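Local coordinates for iron-regulated outer membrane protein (Neisseria meningitidis, PDB 4B7O), which is a TonB-dependent transporter of the meningococcal outer membrane that takes up iron, possibly bound to a siderophore, at residues S612-Y617 and G632-R637; G555-Q560 and K588-E593; L252-T257 and R265-H270; K170-Q175 and D213-Y218. One frame throughout, in Å; residues are numbered along the deposited sequence.

Interaction 1: S612-Y617 and G632-R637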
loop_
_atom_site.group_PDB
_atom_site.type_symbol
_atom_site.label_atom_id
_atom_site.label_comp_id
_atom_site.label_asym_id
_atom_site.label_seq_id
_atom_site.Cartn_x
_atom_site.Cartn_y
_atom_site.Cartn_z
ATOM N N SER A 612 -6.944 2.890 -16.811
ATOM C CA SER A 612 -8.089 2.979 -15.968
ATOM C C SER A 612 -8.643 4.410 -16.051
ATOM O O SER A 612 -8.034 5.265 -16.686
ATOM C CB SER A 612 -7.732 2.533 -14.546
ATOM O OG SER A 612 -6.872 3.444 -13.897
ATOM N N LYS A 613 -9.842 4.644 -15.513
ATOM C CA LYS A 613 -10.527 5.935 -15.663
ATOM C C LYS A 613 -11.301 6.354 -14.407
ATOM O O LYS A 613 -12.495 6.402 -14.444
ATOM C CB LYS A 613 -11.472 5.854 -16.838
ATOM C CG LYS A 613 -11.836 7.166 -17.455
ATOM C CD LYS A 613 -13.170 6.988 -18.157
ATOM C CE LYS A 613 -13.231 7.734 -19.486
ATOM N NZ LYS A 613 -13.738 9.096 -19.208
ATOM N N PRO A 614 -10.599 6.661 -13.294
ATOM C CA PRO A 614 -11.238 6.932 -12.025
ATOM C C PRO A 614 -11.868 8.299 -12.024
ATOM O O PRO A 614 -11.226 9.261 -12.378
ATOM C CB PRO A 614 -10.102 6.872 -11.033
ATOM C CG PRO A 614 -8.914 7.264 -11.825
ATOM C CD PRO A 614 -9.145 6.742 -13.204
ATOM N N ARG A 615 -13.158 8.344 -11.727
ATOM C CA ARG A 615 -13.953 9.561 -11.885
ATOM C C ARG A 615 -14.770 9.763 -10.633
ATOM O O ARG A 615 -15.437 8.836 -10.185
ATOM C CB ARG A 615 -14.840 9.456 -13.113
ATOM C CG ARG A 615 -14.068 9.778 -14.359
ATOM C CD ARG A 615 -13.128 10.968 -14.185
ATOM N NE ARG A 615 -12.493 11.267 -15.468
ATOM C CZ ARG A 615 -11.370 10.690 -15.928
ATOM N NH1 ARG A 615 -10.726 9.811 -15.194
ATOM N NH2 ARG A 615 -10.892 10.994 -17.127
ATOM N N PHE A 616 -14.657 10.947 -10.029
ATOM C CA PHE A 616 -15.312 11.246 -8.727
ATOM C C PHE A 616 -16.447 12.237 -8.965
ATOM O O PHE A 616 -16.187 13.327 -9.485
ATOM C CB PHE A 616 -14.280 11.824 -7.764
ATOM C CG PHE A 616 -13.355 10.800 -7.173
ATOM C CD1 PHE A 616 -12.505 10.036 -7.983
ATOM C CD2 PHE A 616 -13.292 10.629 -5.788
ATOM C CE1 PHE A 616 -11.658 9.082 -7.440
ATOM C CE2 PHE A 616 -12.441 9.671 -5.217
ATOM C CZ PHE A 616 -11.623 8.899 -6.050
ATOM N N TYR A 617 -17.687 11.844 -8.651
ATOM C CA TYR A 617 -18.886 12.678 -8.963
ATOM C C TYR A 617 -19.460 13.305 -7.722
ATOM O O TYR A 617 -19.765 12.586 -6.743
ATOM C CB TYR A 617 -20.012 11.837 -9.550
ATOM C CG TYR A 617 -19.713 11.274 -10.884
ATOM C CD1 TYR A 617 -18.925 10.117 -11.006
ATOM C CD2 TYR A 617 -20.187 11.881 -12.029
ATOM C CE1 TYR A 617 -18.630 9.589 -12.240
ATOM C CE2 TYR A 617 -19.902 11.358 -13.285
ATOM C CZ TYR A 617 -19.129 10.208 -13.375
ATOM O OH TYR A 617 -18.811 9.648 -14.569
ATOM N N GLY A 632 -6.819 9.306 -5.622
ATOM C CA GLY A 632 -6.353 8.641 -6.806
ATOM C C GLY A 632 -5.896 9.676 -7.769
ATOM O O GLY A 632 -5.886 10.862 -7.418
ATOM N N ALA A 633 -5.504 9.207 -8.958
ATOM C CA ALA A 633 -5.087 10.042 -10.075
ATOM C C ALA A 633 -5.535 9.366 -11.371
ATOM O O ALA A 633 -5.594 8.111 -11.437
ATOM C CB ALA A 633 -3.571 10.176 -10.090
ATOM N N GLN A 634 -5.845 10.188 -12.382
ATOM C CA GLN A 634 -5.876 9.720 -13.788
ATOM C C GLN A 634 -4.469 9.478 -14.414
ATOM O O GLN A 634 -3.844 10.405 -14.954
ATOM C CB GLN A 634 -6.630 10.723 -14.672
ATOM C CG GLN A 634 -6.789 10.284 -16.148
ATOM C CD GLN A 634 -7.564 8.968 -16.273
ATOM O OE1 GLN A 634 -6.972 7.856 -16.400
ATOM N NE2 GLN A 634 -8.885 9.073 -16.200
ATOM N N VAL A 635 -3.980 8.243 -14.314
ATOM C CA VAL A 635 -2.665 7.839 -14.800
ATOM C C VAL A 635 -2.831 7.603 -16.313
ATOM O O VAL A 635 -3.943 7.302 -16.807
ATOM C CB VAL A 635 -2.159 6.593 -14.020
ATOM C CG1 VAL A 635 -0.727 6.218 -14.393
ATOM C CG2 VAL A 635 -2.158 6.894 -12.521
ATOM N N GLY A 636 -1.757 7.800 -17.064
ATOM C CA GLY A 636 -1.809 7.629 -18.509
ATOM C C GLY A 636 -1.641 6.143 -18.720
ATOM O O GLY A 636 -1.278 5.410 -17.807
ATOM N N ARG A 637 -1.956 5.665 -19.901
ATOM C CA ARG A 637 -1.852 4.233 -20.127
ATOM C C ARG A 637 -0.421 3.795 -19.837
ATOM O O ARG A 637 0.523 4.392 -20.354
ATOM C CB ARG A 637 -2.176 3.942 -21.587
ATOM C CG ARG A 637 -2.376 2.462 -21.881
ATOM C CD ARG A 637 -3.307 2.323 -23.051
ATOM N NE ARG A 637 -2.558 2.495 -24.268
ATOM C CZ ARG A 637 -3.102 2.819 -25.424
ATOM N NH1 ARG A 637 -4.402 3.032 -25.518
ATOM N NH2 ARG A 637 -2.335 2.959 -26.472
HETATM O O HOH W 1 -5.862 6.283 -13.815
#

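Interaction 2: G555-Q560 and K588-E593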
loop_
_atom_site.group_PDB
_atom_site.type_symbol
_atom_site.label_atom_id
_atom_site.label_comp_id
_atom_site.label_asym_id
_atom_site.label_seq_id
_atom_site.Cartn_x
_atom_site.Cartn_y
_atom_site.Cartn_z
ATOM N N GLY A 555 -5.658 -11.191 -18.753
ATOM C CA GLY A 555 -6.321 -9.942 -18.963
ATOM C C GLY A 555 -7.489 -9.796 -17.996
ATOM O O GLY A 555 -7.926 -10.766 -17.403
ATOM N N SER A 556 -7.977 -8.574 -17.849
ATOM C CA SER A 556 -9.058 -8.278 -16.982
ATOM C C SER A 556 -9.733 -7.094 -17.565
ATOM O O SER A 556 -9.096 -6.319 -18.243
ATOM C CB SER A 556 -8.559 -7.859 -15.592
ATOM O OG SER A 556 -8.323 -8.975 -14.730
ATOM N N TYR A 557 -11.027 -6.945 -17.283
ATOM C CA TYR A 557 -11.743 -5.711 -17.494
ATOM C C TYR A 557 -12.629 -5.487 -16.291
ATOM O O TYR A 557 -13.281 -6.401 -15.855
ATOM C CB TYR A 557 -12.588 -5.754 -18.743
ATOM C CG TYR A 557 -12.834 -4.380 -19.235
ATOM C CD1 TYR A 557 -13.755 -3.542 -18.604
ATOM C CD2 TYR A 557 -12.072 -3.868 -20.271
ATOM C CE1 TYR A 557 -13.965 -2.233 -19.057
ATOM C CE2 TYR A 557 -12.249 -2.591 -20.729
ATOM C CZ TYR A 557 -13.197 -1.787 -20.134
ATOM O OH TYR A 557 -13.328 -0.528 -20.594
ATOM N N PHE A 558 -12.624 -4.290 -15.722
ATOM C CA PHE A 558 -13.333 -4.120 -14.460
ATOM C C PHE A 558 -14.230 -2.916 -14.511
ATOM O O PHE A 558 -13.971 -1.994 -15.246
ATOM C CB PHE A 558 -12.362 -3.978 -13.277
ATOM C CG PHE A 558 -11.425 -2.839 -13.439
ATOM C CD1 PHE A 558 -11.817 -1.559 -13.049
ATOM C CD2 PHE A 558 -10.188 -3.036 -14.057
ATOM C CE1 PHE A 558 -10.963 -0.474 -13.210
ATOM C CE2 PHE A 558 -9.331 -1.963 -14.241
ATOM C CZ PHE A 558 -9.721 -0.684 -13.820
ATOM N N TRP A 559 -15.309 -2.952 -13.755
ATOM C CA TRP A 559 -16.155 -1.773 -13.651
ATOM C C TRP A 559 -16.484 -1.588 -12.225
ATOM O O TRP A 559 -16.831 -2.565 -11.518
ATOM C CB TRP A 559 -17.438 -2.006 -14.331
ATOM C CG TRP A 559 -17.353 -2.205 -15.808
ATOM C CD1 TRP A 559 -17.546 -1.259 -16.777
ATOM C CD2 TRP A 559 -17.111 -3.462 -16.519
ATOM N NE1 TRP A 559 -17.446 -1.807 -18.008
ATOM C CE2 TRP A 559 -17.207 -3.140 -17.926
ATOM C CE3 TRP A 559 -16.851 -4.777 -16.130
ATOM C CZ2 TRP A 559 -17.053 -4.100 -18.917
ATOM C CZ3 TRP A 559 -16.693 -5.751 -17.118
ATOM C CH2 TRP A 559 -16.768 -5.408 -18.492
ATOM N N GLN A 560 -16.399 -0.355 -11.755
ATOM C CA GLN A 560 -16.657 -0.192 -10.365
ATOM C C GLN A 560 -17.416 1.032 -10.088
ATOM O O GLN A 560 -17.190 2.062 -10.684
ATOM C CB GLN A 560 -15.383 -0.238 -9.574
ATOM C CG GLN A 560 -15.619 -0.795 -8.161
ATOM C CD GLN A 560 -14.574 -0.237 -7.274
ATOM O OE1 GLN A 560 -14.098 -0.886 -6.348
ATOM N NE2 GLN A 560 -14.138 0.990 -7.615
ATOM N N LYS A 588 -17.000 6.281 -9.932
ATOM C CA LYS A 588 -16.942 5.250 -10.985
ATOM C C LYS A 588 -15.554 5.037 -11.524
ATOM O O LYS A 588 -14.772 5.978 -11.680
ATOM C CB LYS A 588 -17.909 5.561 -12.110
ATOM C CG LYS A 588 -19.301 5.045 -11.745
ATOM C CD LYS A 588 -20.356 5.536 -12.687
ATOM C CE LYS A 588 -21.727 5.197 -12.136
ATOM N NZ LYS A 588 -21.910 3.720 -12.175
ATOM N N ASN A 589 -15.233 3.781 -11.776
ATOM C CA ASN A 589 -13.974 3.450 -12.408
ATOM C C ASN A 589 -14.092 2.257 -13.347
ATOM O O ASN A 589 -14.777 1.292 -13.025
ATOM C CB ASN A 589 -12.969 3.122 -11.336
ATOM C CG ASN A 589 -11.536 3.142 -11.849
ATOM O OD1 ASN A 589 -11.241 3.739 -12.888
ATOM N ND2 ASN A 589 -10.643 2.484 -11.122
ATOM N N HIS A 590 -13.396 2.277 -14.472
ATOM C CA HIS A 590 -13.375 1.095 -15.329
ATOM C C HIS A 590 -12.111 1.004 -16.085
ATOM O O HIS A 590 -11.339 1.937 -16.124
ATOM C CB HIS A 590 -14.548 1.128 -16.270
ATOM C CG HIS A 590 -14.523 2.261 -17.277
ATOM N ND1 HIS A 590 -13.907 2.150 -18.482
ATOM C CD2 HIS A 590 -15.214 3.486 -17.301
ATOM C CE1 HIS A 590 -14.138 3.272 -19.221
ATOM N NE2 HIS A 590 -14.926 4.093 -18.487
ATOM N N GLY A 591 -11.849 -0.109 -16.712
ATOM C CA GLY A 591 -10.536 -0.214 -17.368
ATOM C C GLY A 591 -10.094 -1.615 -17.565
ATOM O O GLY A 591 -10.888 -2.561 -17.366
ATOM N N TYR A 592 -8.830 -1.781 -17.960
ATOM C CA TYR A 592 -8.365 -3.118 -18.277
ATOM C C TYR A 592 -6.891 -3.224 -18.045
ATOM O O TYR A 592 -6.197 -2.195 -17.912
ATOM C CB TYR A 592 -8.663 -3.422 -19.779
ATOM C CG TYR A 592 -7.975 -2.456 -20.701
ATOM C CD1 TYR A 592 -6.617 -2.633 -21.021
ATOM C CD2 TYR A 592 -8.634 -1.341 -21.198
ATOM C CE1 TYR A 592 -5.934 -1.756 -21.837
ATOM C CE2 TYR A 592 -7.964 -0.454 -22.062
ATOM C CZ TYR A 592 -6.613 -0.678 -22.343
ATOM O OH TYR A 592 -5.943 0.185 -23.140
ATOM N N GLU A 593 -6.418 -4.468 -18.055
ATOM C CA GLU A 593 -5.006 -4.760 -18.006
ATOM C C GLU A 593 -4.747 -6.100 -18.738
ATOM O O GLU A 593 -5.572 -6.996 -18.692
ATOM C CB GLU A 593 -4.519 -4.840 -16.563
ATOM C CG GLU A 593 -5.516 -5.497 -15.662
ATOM C CD GLU A 593 -5.679 -4.838 -14.286
ATOM O OE1 GLU A 593 -6.023 -3.626 -14.153
ATOM O OE2 GLU A 593 -5.513 -5.587 -13.310
#

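Interaction 3: L252-T257 and R265-H270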
loop_
_atom_site.group_PDB
_atom_site.type_symbol
_atom_site.label_atom_id
_atom_site.label_comp_id
_atom_site.label_asym_id
_atom_site.label_seq_id
_atom_site.Cartn_x
_atom_site.Cartn_y
_atom_site.Cartn_z
ATOM N N LEU A 252 13.346 -6.996 12.202
ATOM C CA LEU A 252 12.262 -7.938 12.379
ATOM C C LEU A 252 12.739 -9.002 13.332
ATOM O O LEU A 252 13.812 -9.595 13.109
ATOM C CB LEU A 252 11.901 -8.566 11.040
ATOM C CG LEU A 252 10.883 -9.702 11.016
ATOM C CD1 LEU A 252 9.509 -9.346 11.586
ATOM C CD2 LEU A 252 10.754 -10.179 9.576
ATOM N N ALA A 253 11.979 -9.227 14.396
ATOM C CA ALA A 253 12.249 -10.404 15.231
ATOM C C ALA A 253 11.031 -11.343 15.205
ATOM O O ALA A 253 9.853 -10.906 15.354
ATOM C CB ALA A 253 12.594 -10.014 16.649
ATOM N N LYS A 254 11.297 -12.621 14.977
ATOM C CA LYS A 254 10.190 -13.514 14.752
ATOM C C LYS A 254 10.479 -14.864 15.399
ATOM O O LYS A 254 11.542 -15.445 15.151
ATOM C CB LYS A 254 9.984 -13.655 13.242
ATOM C CG LYS A 254 9.030 -14.730 12.809
ATOM C CD LYS A 254 8.709 -14.666 11.324
ATOM C CE LYS A 254 7.751 -13.529 11.002
ATOM N NZ LYS A 254 7.411 -13.557 9.548
ATOM N N ILE A 255 9.555 -15.382 16.217
ATOM C CA ILE A 255 9.716 -16.773 16.698
ATOM C C ILE A 255 8.504 -17.606 16.365
ATOM O O ILE A 255 7.349 -17.145 16.389
ATOM C CB ILE A 255 9.946 -16.881 18.217
ATOM C CG1 ILE A 255 9.385 -15.665 18.916
ATOM C CG2 ILE A 255 11.404 -16.831 18.564
ATOM C CD1 ILE A 255 8.067 -15.912 19.604
ATOM N N GLY A 256 8.754 -18.862 16.064
ATOM C CA GLY A 256 7.650 -19.679 15.688
ATOM C C GLY A 256 7.793 -21.090 16.144
ATOM O O GLY A 256 8.909 -21.668 16.284
ATOM N N THR A 257 6.638 -21.684 16.323
ATOM C CA THR A 257 6.632 -23.074 16.719
ATOM C C THR A 257 5.543 -23.849 16.026
ATOM O O THR A 257 4.441 -23.345 15.745
ATOM C CB THR A 257 6.614 -23.256 18.285
ATOM O OG1 THR A 257 6.368 -24.633 18.642
ATOM C CG2 THR A 257 5.593 -22.311 18.968
ATOM N N ARG A 265 0.589 -24.236 14.125
ATOM C CA ARG A 265 1.717 -23.349 14.074
ATOM C C ARG A 265 1.368 -22.038 14.771
ATOM O O ARG A 265 0.269 -21.535 14.588
ATOM C CB ARG A 265 2.088 -23.138 12.615
ATOM C CG ARG A 265 3.415 -22.459 12.427
ATOM C CD ARG A 265 3.541 -21.952 10.999
ATOM N NE ARG A 265 4.719 -21.113 10.815
ATOM C CZ ARG A 265 5.900 -21.279 11.431
ATOM N NH1 ARG A 265 6.117 -22.260 12.301
ATOM N NH2 ARG A 265 6.891 -20.449 11.166
ATOM N N ILE A 266 2.288 -21.538 15.592
ATOM C CA ILE A 266 2.157 -20.236 16.249
ATOM C C ILE A 266 3.406 -19.429 15.903
ATOM O O ILE A 266 4.550 -19.909 15.984
ATOM C CB ILE A 266 2.116 -20.376 17.802
ATOM C CG1 ILE A 266 1.093 -21.393 18.201
ATOM C CG2 ILE A 266 1.628 -19.111 18.489
ATOM C CD1 ILE A 266 -0.272 -20.754 18.305
ATOM N N VAL A 267 3.185 -18.193 15.524
ATOM C CA VAL A 267 4.262 -17.302 15.172
ATOM C C VAL A 267 4.013 -15.992 15.880
ATOM O O VAL A 267 2.892 -15.377 15.775
ATOM C CB VAL A 267 4.209 -16.982 13.669
ATOM C CG1 VAL A 267 5.300 -16.002 13.327
ATOM C CG2 VAL A 267 4.324 -18.255 12.829
ATOM N N LEU A 268 5.053 -15.559 16.591
ATOM C CA LEU A 268 5.009 -14.279 17.249
ATOM C C LEU A 268 6.037 -13.380 16.629
ATOM O O LEU A 268 7.221 -13.748 16.485
ATOM C CB LEU A 268 5.349 -14.440 18.726
ATOM C CG LEU A 268 5.337 -13.098 19.459
ATOM C CD1 LEU A 268 3.933 -12.553 19.478
ATOM C CD2 LEU A 268 5.772 -13.299 20.890
ATOM N N SER A 269 5.635 -12.180 16.280
ATOM C CA SER A 269 6.598 -11.409 15.664
ATOM C C SER A 269 6.551 -9.945 16.022
ATOM O O SER A 269 5.444 -9.337 16.254
ATOM C CB SER A 269 6.447 -11.602 14.141
ATOM O OG SER A 269 5.400 -10.789 13.691
ATOM N N HIS A 270 7.753 -9.365 15.955
ATOM C CA HIS A 270 7.886 -7.909 16.089
ATOM C C HIS A 270 8.690 -7.211 15.043
ATOM O O HIS A 270 9.817 -7.590 14.726
ATOM C CB HIS A 270 8.369 -7.497 17.468
ATOM C CG HIS A 270 8.387 -6.037 17.627
ATOM N ND1 HIS A 270 7.261 -5.321 17.863
ATOM C CD2 HIS A 270 9.424 -5.113 17.475
ATOM C CE1 HIS A 270 7.562 -4.026 17.890
ATOM N NE2 HIS A 270 8.898 -3.899 17.656
#

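Interaction 4: K170-Q175 and D213-Y218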
loop_
_atom_site.group_PDB
_atom_site.type_symbol
_atom_site.label_atom_id
_atom_site.label_comp_id
_atom_site.label_asym_id
_atom_site.label_seq_id
_atom_site.Cartn_x
_atom_site.Cartn_y
_atom_site.Cartn_z
ATOM N N LYS A 170 4.003 -10.530 3.146
ATOM C CA LYS A 170 4.237 -11.372 4.289
ATOM C C LYS A 170 5.686 -11.222 4.629
ATOM O O LYS A 170 6.551 -11.202 3.717
ATOM C CB LYS A 170 3.940 -12.836 4.034
ATOM C CG LYS A 170 2.528 -13.137 3.576
ATOM C CD LYS A 170 2.439 -14.636 3.368
ATOM C CE LYS A 170 1.293 -14.988 2.490
ATOM N NZ LYS A 170 0.138 -15.253 3.393
ATOM N N THR A 171 5.963 -11.142 5.932
ATOM C CA THR A 171 7.315 -10.910 6.376
ATOM C C THR A 171 8.121 -12.206 6.186
ATOM O O THR A 171 7.550 -13.283 6.113
ATOM C CB THR A 171 7.351 -10.374 7.833
ATOM O OG1 THR A 171 6.691 -11.308 8.710
ATOM C CG2 THR A 171 6.659 -9.013 7.912
ATOM N N VAL A 172 9.431 -12.096 6.101
ATOM C CA VAL A 172 10.264 -13.275 5.931
ATOM C C VAL A 172 10.289 -14.164 7.192
ATOM O O VAL A 172 9.996 -13.715 8.305
ATOM C CB VAL A 172 11.681 -12.857 5.439
ATOM C CG1 VAL A 172 12.227 -11.766 6.310
ATOM C CG2 VAL A 172 12.628 -14.042 5.444
ATOM N N ASP A 173 10.606 -15.435 6.974
ATOM C CA ASP A 173 10.593 -16.538 7.937
ATOM C C ASP A 173 11.951 -17.189 7.844
ATOM O O ASP A 173 12.597 -17.152 6.802
ATOM C CB ASP A 173 9.647 -17.624 7.400
ATOM C CG ASP A 173 8.293 -17.498 7.921
ATOM O OD1 ASP A 173 7.968 -16.460 8.547
ATOM O OD2 ASP A 173 7.531 -18.451 7.741
ATOM N N ALA A 174 12.337 -17.889 8.886
ATOM C CA ALA A 174 13.584 -18.602 8.907
ATOM C C ALA A 174 13.639 -19.575 7.752
ATOM O O ALA A 174 14.689 -19.745 7.128
ATOM C CB ALA A 174 13.727 -19.340 10.252
ATOM N N GLN A 175 12.512 -20.228 7.484
ATOM C CA GLN A 175 12.394 -21.242 6.433
ATOM C C GLN A 175 12.823 -20.676 5.051
ATOM O O GLN A 175 13.559 -21.318 4.319
ATOM C CB GLN A 175 10.933 -21.822 6.437
ATOM C CG GLN A 175 10.599 -22.890 5.390
ATOM C CD GLN A 175 11.627 -24.035 5.324
ATOM O OE1 GLN A 175 12.524 -24.044 4.455
ATOM N NE2 GLN A 175 11.526 -24.989 6.263
ATOM N N ASP A 213 11.331 -22.355 15.183
ATOM C CA ASP A 213 12.110 -21.594 14.213
ATOM C C ASP A 213 12.153 -20.126 14.605
ATOM O O ASP A 213 11.223 -19.573 15.225
ATOM C CB ASP A 213 11.552 -21.812 12.795
ATOM C CG ASP A 213 10.097 -21.433 12.705
ATOM O OD1 ASP A 213 9.180 -22.237 13.101
ATOM O OD2 ASP A 213 9.885 -20.283 12.278
ATOM N N GLY A 214 13.243 -19.494 14.270
ATOM C CA GLY A 214 13.333 -18.110 14.678
ATOM C C GLY A 214 14.188 -17.273 13.757
ATOM O O GLY A 214 15.080 -17.777 13.067
ATOM N N LEU A 215 13.932 -15.977 13.750
ATOM C CA LEU A 215 14.762 -15.162 12.950
ATOM C C LEU A 215 14.967 -13.805 13.595
ATOM O O LEU A 215 14.052 -13.265 14.187
ATOM C CB LEU A 215 14.129 -15.122 11.564
ATOM C CG LEU A 215 14.260 -14.002 10.585
ATOM C CD1 LEU A 215 13.939 -14.598 9.220
ATOM C CD2 LEU A 215 13.253 -12.952 10.944
ATOM N N PHE A 216 16.166 -13.253 13.478
ATOM C CA PHE A 216 16.303 -11.824 13.735
ATOM C C PHE A 216 16.962 -11.102 12.567
ATOM O O PHE A 216 18.019 -11.517 12.076
ATOM C CB PHE A 216 16.987 -11.524 15.076
ATOM C CG PHE A 216 17.231 -10.073 15.296
ATOM C CD1 PHE A 216 16.203 -9.248 15.755
ATOM C CD2 PHE A 216 18.474 -9.499 14.979
ATOM C CE1 PHE A 216 16.412 -7.866 15.929
ATOM C CE2 PHE A 216 18.691 -8.126 15.141
ATOM C CZ PHE A 216 17.665 -7.307 15.622
ATOM N N SER A 217 16.350 -10.014 12.137
ATOM C CA SER A 217 16.855 -9.300 10.974
ATOM C C SER A 217 16.928 -7.784 11.101
ATOM O O SER A 217 15.972 -7.136 11.525
ATOM C CB SER A 217 16.012 -9.617 9.772
ATOM O OG SER A 217 16.892 -9.892 8.755
ATOM N N TYR A 218 18.051 -7.226 10.655
ATOM C CA TYR A 218 18.296 -5.819 10.726
ATOM C C TYR A 218 18.676 -5.283 9.337
ATOM O O TYR A 218 19.469 -5.909 8.630
ATOM C CB TYR A 218 19.460 -5.566 11.698
ATOM C CG TYR A 218 19.827 -4.107 11.736
ATOM C CD1 TYR A 218 18.982 -3.167 12.366
ATOM C CD2 TYR A 218 20.982 -3.645 11.118
ATOM C CE1 TYR A 218 19.292 -1.815 12.383
ATOM C CE2 TYR A 218 21.307 -2.287 11.146
ATOM C CZ TYR A 218 20.454 -1.383 11.782
ATOM O OH TYR A 218 20.779 -0.048 11.795
#

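Interaction 1: S612-Y617 and G632-R637
Pro-614 lays the CG corner of its ring against the backbone carbonyl of Ala-633, with 3.4 Å between Pro-614 CG and Ala-633 O. Next to it the side chain of Gln-634 reaches across the gap, long enough to bridge from the loop to the strand. Its CG stands trans to the backbone N (chi1 -177°) and the chain then folds at chi2, which brings the amide in among the Ser-612 carbonyl, the backbone of Lys-613 and the guanidinium of Arg-615. A water bridges the hydroxyl of Ser-612 and the loop backbone at Ala-633 and Val-635, a role that suits a small hydroxyl near the strand end. It donates to Ala-633 O and accepts from Ser-612 OG (both 3.0 Å) and from Val-635 N at 2.8 Å. In the beta-barrel, residues 615-617 belong to strand 603-618, and residues 632-637 form the end of the loop that returns the chain to strand 638-647. The buried Pro-614 and Phe-616 also pack on Met-112, in the sequence range of the plug. Gly-632 has a phi of 153°, a value open to glycine because there is no CB to meet the preceding carbonyl. The aliphatic stem of Lys-613 passes beside the Gln-634 side chain, and its backbone N is held by Asn-589 of the neighbouring strand.

Interaction 2: G555-Q560 and K588-E593
A chi1 of -156° carries the ring of Tyr-557 over Gly-591 on the next strand, and a chi1 of 58° folds Phe-558 back across the same glycine on the opposite face of the sheet. Gly-591 O lies 3.1 Å above the plane of the Tyr-557 ring, over its centre. Against Phe-558 it is the CA that matters: Gly-591 CA is 4.0 Å from the ring centroid, over the face, a CH-pi contact. Glycine fits here for two reasons: at its phi of 157° a CB would jam against the preceding carbonyl, and the Phe-558 ring needs the room. The Phe-558 and Gly-591 pair resembles the cross-strand glycine-aromatic pairing called aromatic rescue. The two strands are antiparallel neighbours in the wall of the transmembrane barrel. Backbone hydrogen bonds tie Ser-556 to Glu-593, Phe-558 to Gly-591 and Gln-560 to Asn-589, each in both directions. On the Tyr-557 side, Tyr-592 brings its CB to within 3.5 Å of Tyr-557 CD2, and His-590 runs alongside Tyr-557, giving a weak hydrogen bond from His-590 ND1 to Tyr-557 OH at 3.5 Å. The Phe-558 side faces the plug and is polar. Asn-589 ND2 is hydrogen-bonded to Arg-110 O. Glu-593 approaches the ring through OE1, while its OE2 forms salt bridges with Lys-151 and Arg-110, which probably offsets the charge of the buried carboxylate.

Interaction 3: L252-T257 and R265-H270
Residues 252-257 and 265-270 run antiparallel at 169°, their axes 4.7 Å apart, as the two arms of a beta hairpin in the barrel wall. Three hydrogen-bonded pairs, Ala-253 with His-270, Ile-255 with Leu-268 and Thr-257 with Ile-266, each close a ring of two N-H...O bonds 2.7 to 2.9 Å long, almost straight and directed nearly down the axis of the accepting carbonyl. Side chains then alternate. Ile-255 and Leu-268 pack side by side and point the same way, though the closest approach modelled between them is doubtful. Farther along the same face, Thr-257 puts its methyl CG2 4.1 Å from Ile-266 CB. Both residues are beta-branched, a shape that suits extended backbone. On the other face Lys-254 crosses Val-267, with Lys-254 CG 4.0 Å from Val-267 CG1, and its CE passes 3.9 Å from Ser-269 CB. Gly-256, lacking a side chain, leaves room for the long Arg-265, whose guanidinium has Val-267 CG2 3.3 Å above one face, offset toward its rim. The ammonium of Lys-254 reaches Asp-173, Thr-171 and Val-172 O, and Arg-265 pairs with Asp-213. One face of the hairpin is thus mainly apolar, whereas the other uses aliphatic stems to carry the polar ends of Lys-254 and Arg-265 to acidic partners, which probably offsets their charge.

Interaction 4: K170-Q175 and D213-Y218
Apolar packing carries most of this contact. Leu-215 extends from its strand, and its CD1 methyl fits into the bend where the other segment leaves strand 166-171 and enters helix 174-177, lying 3.5 Å from Asp-173 C and 3.7 Å from Ala-174 N. Val-172 meets it from a different direction, the two side chains crossing at about a right angle with Val-172 CG2 4.0 Å from Leu-215 CD1. Val-172 turns this methyl inward because CG2 is trans to its own backbone N while CG1 takes the tighter site (chi1 50°). Ala-174, small enough for the first turn of a helix to come close to a strand, sets its CB 3.5 Å from Gly-214 O and 4.2 Å from Asp-213 CB. Leu-252, Phe-206 and Leu-177 continue this apolar patch around Leu-215. The contact thus seats the end of a strand of the four-stranded mixed sheet of the plug, together with the short helix after it, against the inner wall of the barrel at strand 212-223, the plug lying inside the barrel as in TonB-dependent transporters. No hydrogen bond links the two segments, so polar effects act through third parties. Asp-173 OD2 and Asp-213 OD2 stand 5.4 Å apart, a like-charged pair that would probably be costly alone but is probably offset by the Lys-254 and Arg-265 cations. Asp-173 occupies the N-cap position of helix 174-177 but makes no capping bond with its side chain, and its backbone N makes a weak hydrogen bond to Asp-176 OD2.

In the fold
Following the chain from the N terminus, interaction 4 comes first, tying plug to barrel at strand 212-223 and closing a loop of 37 residues. The other three lie within the barrel. Interaction 3 closes the short hairpin of strands 246-259 and 264-276, its first strand lying beside 212-223, so the centres of the two contacts are about 8 Å apart. Much later, interaction 2 pairs strand 551-567 with 578-600 across 27 residues, and interaction 1 ties the next strand, 603-618, to the loop behind it across 14, about 11 Å between centres. The four follow in series, and none nests or crosses. The two pairs lie on opposite sides of the chain's centre.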